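Local coordinates for NADPH-dependent aldehyde reductase YqhD (Escherichia coli, PDB 4QGS), which reduces a broad range of short-chain aldehydes, among them butanal, propanal, acrolein and malondialdehyde, to alcohols with NADPH, using one zinc ion per subunit, at residues A[19-24]-A[179-184]; A[28-33]-A[183-188]; A[45-50]-A[70-75]; A[99-104]-A[145-150]; A[108-113]-A[160-165]. One frame throughout, in Å; residues are numbered along the deposited sequence.

Interaction 1 of 5, residues A[19-24]-A[179-184]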
# COMPACT_ATOMS: atom_id res chain seq x y z
N THR A 19 -3.76 13.78 -8.35
CA THR A 19 -3.12 13.58 -7.05
C THR A 19 -3.28 14.83 -6.18
O THR A 19 -2.36 15.64 -6.06
CB THR A 19 -1.62 13.23 -7.22
OG1 THR A 19 -0.97 14.26 -7.97
CG2 THR A 19 -1.45 11.90 -7.94
N PRO A 20 -4.46 15.00 -5.58
CA PRO A 20 -4.81 16.29 -4.97
C PRO A 20 -4.29 16.48 -3.54
O PRO A 20 -4.35 17.60 -3.02
CB PRO A 20 -6.33 16.26 -4.98
CG PRO A 20 -6.67 14.82 -4.82
CD PRO A 20 -5.61 14.07 -5.59
N THR A 21 -3.78 15.43 -2.91
CA THR A 21 -3.35 15.56 -1.52
C THR A 21 -2.09 16.39 -1.34
O THR A 21 -1.04 16.09 -1.91
CB THR A 21 -3.14 14.17 -0.87
OG1 THR A 21 -4.35 13.42 -0.95
CG2 THR A 21 -2.71 14.32 0.60
N ARG A 22 -2.18 17.44 -0.53
CA ARG A 22 -1.01 18.25 -0.20
C ARG A 22 -0.09 17.48 0.74
O ARG A 22 -0.53 16.99 1.77
CB ARG A 22 -1.43 19.57 0.46
CG ARG A 22 -0.26 20.42 0.94
CD ARG A 22 -0.76 21.66 1.68
NE ARG A 22 -1.59 22.52 0.83
CZ ARG A 22 -1.11 23.43 -0.02
NH1 ARG A 22 0.20 23.61 -0.15
NH2 ARG A 22 -1.95 24.16 -0.74
N ILE A 23 1.18 17.39 0.38
CA ILE A 23 2.16 16.68 1.19
C ILE A 23 2.97 17.63 2.05
O ILE A 23 3.64 18.53 1.53
CB ILE A 23 3.13 15.87 0.32
CG1 ILE A 23 2.36 14.89 -0.58
CG2 ILE A 23 4.14 15.13 1.18
CD1 ILE A 23 1.58 13.86 0.17
N LEU A 24 2.93 17.43 3.36
CA LEU A 24 3.78 18.17 4.27
C LEU A 24 4.85 17.22 4.75
O LEU A 24 4.58 16.35 5.58
CB LEU A 24 2.96 18.74 5.44
CG LEU A 24 1.75 19.61 5.08
CD1 LEU A 24 0.99 20.04 6.33
CD2 LEU A 24 2.16 20.82 4.27
N VAL A 179 -12.79 11.52 -1.15
CA VAL A 179 -12.36 10.93 0.12
C VAL A 179 -10.85 10.99 0.24
O VAL A 179 -10.27 10.49 1.21
CB VAL A 179 -12.81 9.46 0.26
CG1 VAL A 179 -14.29 9.34 0.01
CG2 VAL A 179 -12.02 8.56 -0.68
N GLN A 180 -10.21 11.60 -0.75
CA GLN A 180 -8.78 11.80 -0.67
C GLN A 180 -8.48 12.85 0.38
O GLN A 180 -9.17 13.87 0.45
CB GLN A 180 -8.19 12.22 -2.01
CG GLN A 180 -8.68 11.41 -3.16
CD GLN A 180 -7.63 11.25 -4.22
OE1 GLN A 180 -6.62 10.58 -4.01
NE2 GLN A 180 -7.86 11.84 -5.39
N PRO A 181 -7.44 12.62 1.19
CA PRO A 181 -7.08 13.62 2.20
C PRO A 181 -6.66 14.95 1.58
O PRO A 181 -5.98 15.00 0.54
CB PRO A 181 -5.91 12.96 2.95
CG PRO A 181 -5.38 11.93 2.04
CD PRO A 181 -6.55 11.45 1.22
N VAL A 182 -7.06 16.04 2.22
CA VAL A 182 -6.65 17.35 1.75
C VAL A 182 -5.14 17.49 1.96
O VAL A 182 -4.47 18.13 1.17
CB VAL A 182 -7.42 18.49 2.47
CG1 VAL A 182 -8.86 18.49 2.03
CG2 VAL A 182 -7.34 18.32 3.96
N PHE A 183 -4.62 16.88 3.03
CA PHE A 183 -3.18 16.90 3.28
C PHE A 183 -2.70 15.63 3.95
O PHE A 183 -3.47 14.90 4.54
CB PHE A 183 -2.78 18.10 4.15
CG PHE A 183 -3.40 18.08 5.51
CD1 PHE A 183 -2.81 17.37 6.55
CD2 PHE A 183 -4.58 18.75 5.76
CE1 PHE A 183 -3.40 17.33 7.80
CE2 PHE A 183 -5.17 18.72 7.01
CZ PHE A 183 -4.58 18.01 8.03
N ALA A 184 -1.40 15.39 3.87
CA ALA A 184 -0.78 14.28 4.58
C ALA A 184 0.52 14.77 5.19
O ALA A 184 1.37 15.34 4.48
CB ALA A 184 -0.54 13.09 3.64

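Interaction 2 of 5, residues A[28-33]-A[183-188]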
# COMPACT_ATOMS: atom_id res chain seq x y z
N GLY A 28 9.73 17.30 11.76
CA GLY A 28 8.93 18.32 12.41
C GLY A 28 7.86 18.91 11.51
O GLY A 28 7.33 19.98 11.81
N ALA A 29 7.52 18.20 10.43
CA ALA A 29 6.51 18.70 9.49
C ALA A 29 5.14 18.90 10.14
O ALA A 29 4.30 19.59 9.58
CB ALA A 29 6.37 17.75 8.28
N ILE A 30 4.92 18.32 11.32
CA ILE A 30 3.67 18.53 12.03
C ILE A 30 3.48 20.02 12.34
O ILE A 30 2.38 20.47 12.64
CB ILE A 30 3.61 17.70 13.33
CG1 ILE A 30 2.18 17.63 13.88
CG2 ILE A 30 4.58 18.25 14.37
CD1 ILE A 30 1.35 16.57 13.23
N ALA A 31 4.56 20.79 12.23
CA ALA A 31 4.50 22.24 12.41
C ALA A 31 3.56 22.90 11.39
O ALA A 31 3.08 24.01 11.61
CB ALA A 31 5.89 22.84 12.31
N GLY A 32 3.30 22.21 10.28
CA GLY A 32 2.43 22.73 9.25
C GLY A 32 0.98 22.28 9.35
O GLY A 32 0.15 22.68 8.54
N LEU A 33 0.68 21.44 10.33
CA LEU A 33 -0.65 20.83 10.46
C LEU A 33 -1.77 21.81 10.79
O LEU A 33 -2.80 21.86 10.13
CB LEU A 33 -0.61 19.74 11.55
CG LEU A 33 -1.97 19.18 12.00
CD1 LEU A 33 -2.62 18.45 10.85
CD2 LEU A 33 -1.80 18.24 13.17
N PHE A 183 -4.62 16.88 3.03
CA PHE A 183 -3.18 16.90 3.28
C PHE A 183 -2.70 15.63 3.95
O PHE A 183 -3.47 14.90 4.54
CB PHE A 183 -2.78 18.10 4.15
CG PHE A 183 -3.40 18.08 5.51
CD1 PHE A 183 -2.81 17.37 6.55
CD2 PHE A 183 -4.58 18.75 5.76
CE1 PHE A 183 -3.40 17.33 7.80
CE2 PHE A 183 -5.17 18.72 7.01
CZ PHE A 183 -4.58 18.01 8.03
N ALA A 184 -1.40 15.39 3.87
CA ALA A 184 -0.78 14.28 4.58
C ALA A 184 0.52 14.77 5.19
O ALA A 184 1.37 15.34 4.48
CB ALA A 184 -0.54 13.09 3.64
N VAL A 185 0.66 14.60 6.51
CA VAL A 185 1.92 14.91 7.17
C VAL A 185 2.80 13.66 7.18
O VAL A 185 2.41 12.64 7.74
CB VAL A 185 1.72 15.38 8.63
CG1 VAL A 185 3.07 15.63 9.27
CG2 VAL A 185 0.86 16.63 8.66
N LEU A 186 3.97 13.78 6.55
CA LEU A 186 4.93 12.69 6.44
C LEU A 186 6.24 13.10 7.10
O LEU A 186 7.05 13.81 6.50
CB LEU A 186 5.18 12.33 4.97
CG LEU A 186 4.22 11.40 4.21
CD1 LEU A 186 2.79 11.84 4.32
CD2 LEU A 186 4.62 11.36 2.73
N ASP A 187 6.45 12.67 8.34
CA ASP A 187 7.68 12.97 9.05
C ASP A 187 8.46 11.66 9.24
O ASP A 187 8.02 10.79 9.96
CB ASP A 187 7.37 13.62 10.41
CG ASP A 187 8.62 14.03 11.18
OD1 ASP A 187 9.73 13.57 10.82
OD2 ASP A 187 8.49 14.81 12.16
N PRO A 188 9.61 11.54 8.58
CA PRO A 188 10.41 10.32 8.67
C PRO A 188 10.77 9.95 10.11
O PRO A 188 10.94 8.77 10.42
CB PRO A 188 11.65 10.67 7.86
CG PRO A 188 11.14 11.65 6.82
CD PRO A 188 10.14 12.48 7.58
O HOH W 1 6.35 16.24 12.58

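Interaction 3 of 5, residues A[45-50]-A[70-75]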
# COMPACT_ATOMS: atom_id res chain seq x y z
N ILE A 45 -10.08 13.20 15.63
CA ILE A 45 -8.84 12.47 15.44
C ILE A 45 -9.11 10.97 15.53
O ILE A 45 -9.61 10.49 16.54
CB ILE A 45 -7.79 12.84 16.49
CG1 ILE A 45 -7.45 14.33 16.39
CG2 ILE A 45 -6.54 11.96 16.36
CD1 ILE A 45 -6.36 14.73 17.38
N THR A 46 -8.79 10.23 14.47
CA THR A 46 -9.00 8.79 14.46
C THR A 46 -7.67 8.06 14.54
O THR A 46 -6.67 8.52 14.01
CB THR A 46 -9.75 8.35 13.20
OG1 THR A 46 -8.98 8.72 12.05
CG2 THR A 46 -11.12 9.02 13.12
N TYR A 47 -7.65 6.91 15.22
CA TYR A 47 -6.44 6.11 15.25
C TYR A 47 -6.74 4.63 15.47
O TYR A 47 -7.90 4.24 15.62
CB TYR A 47 -5.47 6.61 16.31
CG TYR A 47 -6.03 6.71 17.71
CD1 TYR A 47 -5.97 5.63 18.58
CD2 TYR A 47 -6.61 7.88 18.16
CE1 TYR A 47 -6.48 5.72 19.86
CE2 TYR A 47 -7.12 7.98 19.44
CZ TYR A 47 -7.05 6.90 20.29
OH TYR A 47 -7.56 6.99 21.56
N GLY A 48 -5.68 3.83 15.50
CA GLY A 48 -5.81 2.39 15.49
C GLY A 48 -5.74 1.76 16.86
O GLY A 48 -6.57 2.06 17.72
N GLY A 49 -4.74 0.91 17.05
CA GLY A 49 -4.62 0.10 18.25
C GLY A 49 -4.04 0.78 19.48
O GLY A 49 -4.06 0.19 20.56
N GLY A 50 -3.52 1.99 19.33
CA GLY A 50 -3.00 2.72 20.48
C GLY A 50 -1.50 2.90 20.57
O GLY A 50 -1.01 3.54 21.50
N VAL A 70 -11.24 19.58 19.64
CA VAL A 70 -10.76 18.27 19.21
C VAL A 70 -11.40 17.11 19.97
O VAL A 70 -11.49 17.13 21.21
CB VAL A 70 -9.23 18.18 19.36
CG1 VAL A 70 -8.72 16.80 18.96
CG2 VAL A 70 -8.54 19.27 18.53
N LEU A 71 -11.86 16.10 19.23
CA LEU A 71 -12.41 14.87 19.79
C LEU A 71 -11.56 13.69 19.31
O LEU A 71 -10.79 13.84 18.35
CB LEU A 71 -13.87 14.66 19.37
CG LEU A 71 -15.01 15.42 20.05
CD1 LEU A 71 -14.80 16.92 20.05
CD2 LEU A 71 -16.33 15.07 19.36
N GLU A 72 -11.70 12.54 19.95
CA GLU A 72 -10.91 11.37 19.59
C GLU A 72 -11.77 10.13 19.35
O GLU A 72 -12.80 9.95 19.99
CB GLU A 72 -9.87 11.05 20.67
CG GLU A 72 -8.92 12.18 21.00
CD GLU A 72 -7.88 11.74 22.03
OE1 GLU A 72 -7.19 12.61 22.60
OE2 GLU A 72 -7.74 10.52 22.25
N PHE A 73 -11.33 9.28 18.42
CA PHE A 73 -11.97 7.99 18.18
C PHE A 73 -10.92 6.97 17.77
O PHE A 73 -10.39 7.05 16.67
CB PHE A 73 -13.05 8.10 17.10
CG PHE A 73 -13.79 6.80 16.85
CD1 PHE A 73 -14.99 6.54 17.49
CD2 PHE A 73 -13.28 5.85 15.98
CE1 PHE A 73 -15.67 5.35 17.26
CE2 PHE A 73 -13.95 4.66 15.75
CZ PHE A 73 -15.15 4.42 16.39
N GLY A 74 -10.64 6.01 18.64
CA GLY A 74 -9.62 5.02 18.34
C GLY A 74 -10.21 3.64 18.16
O GLY A 74 -11.43 3.48 18.15
N GLY A 75 -9.34 2.65 17.99
CA GLY A 75 -9.77 1.27 17.88
C GLY A 75 -9.99 0.78 16.46
O GLY A 75 -10.51 -0.32 16.27

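Interaction 4 of 5, residues A[99-104]-A[145-150]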
# COMPACT_ATOMS: atom_id res chain seq x y z
N PHE A 99 -14.25 18.01 10.47
CA PHE A 99 -12.95 17.64 9.91
C PHE A 99 -12.44 16.36 10.57
O PHE A 99 -12.50 16.22 11.78
CB PHE A 99 -11.93 18.77 10.09
CG PHE A 99 -10.75 18.67 9.16
CD1 PHE A 99 -10.73 19.37 7.97
CD2 PHE A 99 -9.66 17.85 9.48
CE1 PHE A 99 -9.65 19.28 7.11
CE2 PHE A 99 -8.58 17.76 8.61
CZ PHE A 99 -8.58 18.47 7.43
N LEU A 100 -11.93 15.43 9.75
CA LEU A 100 -11.37 14.18 10.27
C LEU A 100 -9.85 14.16 10.15
O LEU A 100 -9.30 14.60 9.15
CB LEU A 100 -11.97 12.99 9.51
CG LEU A 100 -13.47 12.81 9.70
CD1 LEU A 100 -14.08 12.04 8.53
CD2 LEU A 100 -13.75 12.11 10.98
N LEU A 101 -9.16 13.64 11.17
CA LEU A 101 -7.70 13.59 11.11
C LEU A 101 -7.19 12.20 11.47
O LEU A 101 -7.13 11.83 12.63
CB LEU A 101 -7.08 14.63 12.05
CG LEU A 101 -5.55 14.73 12.03
CD1 LEU A 101 -5.01 15.03 10.65
CD2 LEU A 101 -5.06 15.78 13.03
N ALA A 102 -6.82 11.44 10.45
CA ALA A 102 -6.36 10.07 10.66
C ALA A 102 -4.90 10.06 11.08
O ALA A 102 -4.05 10.61 10.39
CB ALA A 102 -6.57 9.25 9.40
N VAL A 103 -4.62 9.43 12.21
CA VAL A 103 -3.25 9.33 12.71
C VAL A 103 -2.86 7.86 12.80
O VAL A 103 -3.38 7.13 13.64
CB VAL A 103 -3.11 10.02 14.08
CG1 VAL A 103 -1.68 9.93 14.58
CG2 VAL A 103 -3.56 11.48 13.99
N GLY A 104 -1.94 7.44 11.94
CA GLY A 104 -1.52 6.05 11.90
C GLY A 104 -1.10 5.60 10.52
O GLY A 104 -0.51 6.38 9.76
N GLY A 145 -7.60 14.95 6.75
CA GLY A 145 -6.17 14.97 6.55
C GLY A 145 -5.61 13.77 7.31
O GLY A 145 -6.37 13.01 7.93
N CYS A 146 -4.30 13.58 7.23
CA CYS A 146 -3.69 12.48 7.96
C CYS A 146 -2.27 12.78 8.39
O CYS A 146 -1.58 13.67 7.85
CB CYS A 146 -3.73 11.19 7.13
SG CYS A 146 -2.81 11.26 5.57
N VAL A 147 -1.85 12.05 9.41
CA VAL A 147 -0.48 12.05 9.88
C VAL A 147 -0.03 10.60 9.79
O VAL A 147 -0.49 9.76 10.57
CB VAL A 147 -0.37 12.60 11.32
CG1 VAL A 147 1.08 12.58 11.79
CG2 VAL A 147 -0.94 14.02 11.38
N LEU A 148 0.84 10.29 8.83
CA LEU A 148 1.16 8.89 8.53
C LEU A 148 2.41 8.40 9.25
O LEU A 148 3.49 8.97 9.11
CB LEU A 148 1.33 8.69 7.02
CG LEU A 148 0.08 8.92 6.16
CD1 LEU A 148 0.36 8.64 4.68
CD2 LEU A 148 -1.09 8.06 6.64
N THR A 149 2.27 7.32 10.01
CA THR A 149 3.40 6.78 10.76
C THR A 149 4.17 5.76 9.93
O THR A 149 5.20 5.23 10.37
CB THR A 149 2.93 6.14 12.08
OG1 THR A 149 1.86 5.23 11.81
CG2 THR A 149 2.44 7.22 13.03
N LEU A 150 3.66 5.50 8.74
CA LEU A 150 4.36 4.74 7.71
C LEU A 150 3.63 5.02 6.39
O LEU A 150 2.47 5.43 6.41
CB LEU A 150 4.40 3.25 8.05
CG LEU A 150 3.10 2.45 8.15
CD1 LEU A 150 3.43 0.96 8.08
CD2 LEU A 150 2.39 2.75 9.46

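Interaction 5 of 5, residues A[108-113]-A[160-165]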
# COMPACT_ATOMS: atom_id res chain seq x y z
N VAL A 108 -5.84 2.92 9.27
CA VAL A 108 -6.53 4.06 9.87
C VAL A 108 -6.99 5.01 8.78
O VAL A 108 -8.11 5.51 8.80
CB VAL A 108 -5.62 4.81 10.88
CG1 VAL A 108 -6.32 6.06 11.42
CG2 VAL A 108 -5.24 3.89 12.03
N LEU A 109 -6.11 5.23 7.80
CA LEU A 109 -6.42 6.10 6.68
C LEU A 109 -7.63 5.59 5.91
O LEU A 109 -8.57 6.34 5.66
CB LEU A 109 -5.21 6.21 5.75
CG LEU A 109 -5.43 7.04 4.49
CD1 LEU A 109 -5.77 8.48 4.84
CD2 LEU A 109 -4.20 6.98 3.60
N ASP A 110 -7.61 4.31 5.56
CA ASP A 110 -8.68 3.73 4.75
C ASP A 110 -10.04 3.80 5.45
O ASP A 110 -11.04 4.19 4.85
CB ASP A 110 -8.35 2.27 4.40
CG ASP A 110 -7.28 2.17 3.33
OD1 ASP A 110 -6.91 3.21 2.76
OD2 ASP A 110 -6.84 1.03 3.05
N GLY A 111 -10.06 3.45 6.73
CA GLY A 111 -11.28 3.49 7.50
C GLY A 111 -11.79 4.91 7.62
O GLY A 111 -12.99 5.16 7.61
N THR A 112 -10.87 5.86 7.74
CA THR A 112 -11.27 7.24 7.89
C THR A 112 -11.84 7.77 6.57
O THR A 112 -12.78 8.57 6.57
CB THR A 112 -10.09 8.10 8.39
OG1 THR A 112 -9.66 7.58 9.65
CG2 THR A 112 -10.52 9.55 8.56
N LYS A 113 -11.30 7.30 5.46
CA LYS A 113 -11.84 7.67 4.15
C LYS A 113 -13.29 7.25 4.07
O LYS A 113 -14.15 7.99 3.57
CB LYS A 113 -11.03 7.03 3.02
CG LYS A 113 -9.65 7.64 2.79
CD LYS A 113 -8.98 7.05 1.56
CE LYS A 113 -7.61 7.65 1.33
NZ LYS A 113 -6.97 7.11 0.09
N GLY A 160 -9.00 5.38 -2.11
CA GLY A 160 -8.38 4.07 -2.05
C GLY A 160 -8.43 3.59 -0.63
O GLY A 160 -7.65 4.02 0.23
N ALA A 161 -9.38 2.71 -0.38
CA ALA A 161 -9.62 2.23 0.96
C ALA A 161 -10.25 0.85 0.91
O ALA A 161 -11.18 0.61 0.14
CB ALA A 161 -10.50 3.20 1.72
N VAL A 162 -9.74 -0.05 1.74
CA VAL A 162 -10.21 -1.42 1.73
C VAL A 162 -10.88 -1.75 3.06
O VAL A 162 -10.20 -1.94 4.08
CB VAL A 162 -9.08 -2.39 1.43
CG1 VAL A 162 -9.64 -3.73 1.01
CG2 VAL A 162 -8.18 -1.84 0.33
N ILE A 163 -12.21 -1.80 3.05
CA ILE A 163 -13.01 -1.96 4.26
C ILE A 163 -13.50 -3.39 4.42
O ILE A 163 -13.87 -4.04 3.44
CB ILE A 163 -14.24 -1.02 4.24
CG1 ILE A 163 -13.80 0.43 3.98
CG2 ILE A 163 -15.04 -1.13 5.54
CD1 ILE A 163 -12.78 0.95 4.97
N SER A 164 -13.49 -3.87 5.65
CA SER A 164 -13.97 -5.21 5.96
C SER A 164 -15.24 -5.13 6.79
O SER A 164 -15.39 -4.24 7.62
CB SER A 164 -12.89 -6.00 6.71
OG SER A 164 -11.60 -5.68 6.23
N ARG A 165 -16.16 -6.06 6.56
CA ARG A 165 -17.35 -6.15 7.40
C ARG A 165 -17.09 -7.14 8.55
O ARG A 165 -17.84 -7.21 9.52
CB ARG A 165 -18.57 -6.58 6.59
CG ARG A 165 -19.86 -5.88 6.99
CD ARG A 165 -20.95 -5.95 5.92
NE ARG A 165 -20.71 -7.00 4.92
CZ ARG A 165 -21.19 -7.00 3.69
NH1 ARG A 165 -22.01 -6.04 3.31
NH2 ARG A 165 -20.92 -8.00 2.86
O HOH W 2 -7.53 -1.07 4.42

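Interaction 1 of 5, residues A[19-24]-A[179-184]
Three backbone hydrogen bonds join R22 and L24 to V182 and A184 in parallel register. R22 N donates to V182 O (2.9 Å), R22 O takes A184 N (2.8 Å), and L24 N meets A184 O at a nearly straight 171°. A CA-H...O contact from F183 CA to R22 O supplements the ladder. This is the edge of the six-stranded parallel sheet in the Rossmann-like cofactor domain: within the chain 22-25 is an outermost strand, and 183-186 separates it from 144-148.

Just ahead of the strands the bonding passes to a side chain. T21 OG1 lies in the plane of the P181 carbonyl and donates to a lone pair of P181 O at 2.7 Å. Its chi1 of -58° keeps OG1 beside its own backbone N and sends the methyl CG2 over the F183-A184 peptide, 3.9 Å from A184 CB. A valine here would probably leave P181 O without its hydroxyl donor.

The remaining contacts are van der Waals. I23 CD1 reaches back to A184 CB at 4.1 Å, on the same sheet face. P20 and Q180 cross at about a right angle, with the P20 CD edge of the ring 3.2 Å from Q180 NE2.

Interaction 2 of 5, residues A[28-33]-A[183-188]
From G28 to L33 the chain makes a short 3-10 turn, residues 29-32, that passes beside strand 183-186 without sheet pairing; the A29 and D187 CA atoms are 5.9 Å apart, and those of I30 and V185 6.3 Å.

D187 makes the polar link. Its OD2 accepts G28 N at 2.8 Å, from a donor standing 57° out of the carboxylate plane, and also a bond of 2.6 Å from a water. That water in turn accepts from I30 N, so one carboxylate oxygen holds two amides, G28 N directly and I30 N through the water, while OD1 is taken by V189 N. With an alanine here, G28 N would probably lose its acceptor and the water its anchor, leaving the turn freer to shift.

V185 has CG1 anti to its backbone N (chi1 178°), which carries that methyl under the turn, 4.0 Å from A29 CB and 3.9 Å from I30 N. Further back along the strand, L33 CD1 approaches the F183 ring obliquely, 3.3 Å from CE1.

The turn covers one side of a strand of the Rossmann-like sheet near its C-terminal end, close to the cofactor site: I30 touches Y190, an NADP(+)-binding residue.

Interaction 3 of 5, residues A[45-50]-A[70-75]
I45 and T46 run parallel to E72 and F73, CA to CA 4.8 Å in both pairs; the touching parts run 14° apart. I45 N donates to L71 O, F73 N to I45 O (2.8 Å) and Y47 N to F73 O (3.1 Å). Beyond the strands the chains stay together: G75 N reaches G48 O at 2.8 Å.

A chi1 of 55° puts Y47 CG between the backbone N and the carbonyl carbon and turns the ring toward G74, whose CA sits over the centre of one face, 3.6 Å from the centroid and 13° off the normal, a CH-pi contact. Having no side chain, G74 lets the ring lie close over its CA. At the ring's edge E72 OE2 comes to 3.6 Å from Y47 OH, the carboxylate steeply inclined to the ring. T46 and F73 lie on the sheet face opposite I45 and E72, and T46 OG1 bonds to T112 OG1 of helix 106-119.

Strand 42-46, helices 51-55 and 57-64 and strand 69-73 form a beta-alpha-beta unit. Its first strand runs into the G48-G50 turn, with G50 at the N-cap of helix 51-55 and G49 binding NADP(+), characteristic of Rossmann-like nucleotide sites.

Interaction 4 of 5, residues A[99-104]-A[145-150]
In the middle of the Rossmann-like parallel sheet, L101 to G104 pair with G145 to L148, bringing strand 99-104 against strand segment 145-148 with axes 4.5 Å apart and 12° from parallel. Five backbone bonds form the ladder. L100 O receives G145 N, G145 O receives A102 N, A102 O receives V147 N at 2.8 Å, and V147 O receives G104 N; the fifth lies where the strands give way to loops.

G145 carries no side chain, and its neighbours close in on it. L101 has CG anti to its backbone N (chi1 -177°), which swings CD1 across to 3.6 Å from G145 C. The ring of F99 also leans over, CE2 coming within 3.5 Å of G145 N.

Apolar side chains meet on both faces. L101, V103 and V147 lie together, with L101 CD1 4.3 Å from V147 CG2, and helix 57-64 packs on L101 and V103. On the other face A102 CB meets C146 CB at 4.1 Å, and helix 106-119 packs against A102.

At the C-terminal ends, where NADP(+) binds, G104 O accepts the N-H of T149, itself an NADP(+)-binding residue, at 2.9 Å from T149 N, while L148 CD2 lies 3.6 Å from the same G104 O.

Interaction 5 of 5, residues A[108-113]-A[160-165]
D110 OD2 is gripped by a water, which donates to it at 2.6 Å, and more loosely by V162 N, a weak bond of 3.4 Å. The same water donates its other hydrogen to V162 O, so the carboxylate oxygen is tied to both the N-H and the C=O of one strand residue. With CG beside its own backbone N (chi1 -75°), D110 presents this group to the strand, and its CG lies only 3.3 Å from A161 CA.

D110 OD1 has a less comfortable neighbour: G160 O lies 2.8 Å away, two acceptors with no hydrogen bond between them. K113, one helical turn on, extends fully beyond CG and brings NZ to 3.2 Å from G160 O, a bond made well to the side of the C=O direction (116°). Its ammonium group would be expected to ease the closeness of the two oxygens.

Helix 106-119 follows strand 99-104 of the Rossmann-like sheet, and here it crosses strand 161-163, half of a two-stranded antiparallel hairpin with 172-174, at 82°. D110 and G160 both bind NADP(+), so the crossing forms part of the cofactor site.

Close packing fills in between the polar bonds. A161 CB lies 3.3 Å from D110 O and makes an apolar contact with D110 CB. I163, bent back at its end, lays CD1 3.9 Å from G111 CA, where the helix has no side chain.

Interactions 1, 3 and 4 are strand pairs of one parallel sheet, and interaction 2 packs a turn against one of its strands. Interactions 1 and 2 share F183 and A184 on strand 183-186, which hydrogen-bonds to segment 145-150 of interaction 4 (V185 N to C146 O, 2.8 Å). Interaction 3 joins the other side of interaction 4 through T46 O to V103 N, 2.9 Å. Interaction 5 lies on one face of the sheet: T112 OG1 is 2.7 Å from T46 OG1 of interaction 3, and K113 packs on V179 and P181 of interaction 1. Interactions 3, 4 and 5 hold NADP(+)-binding residues, while the zinc ion lies about 10 Å from the V162 side chain.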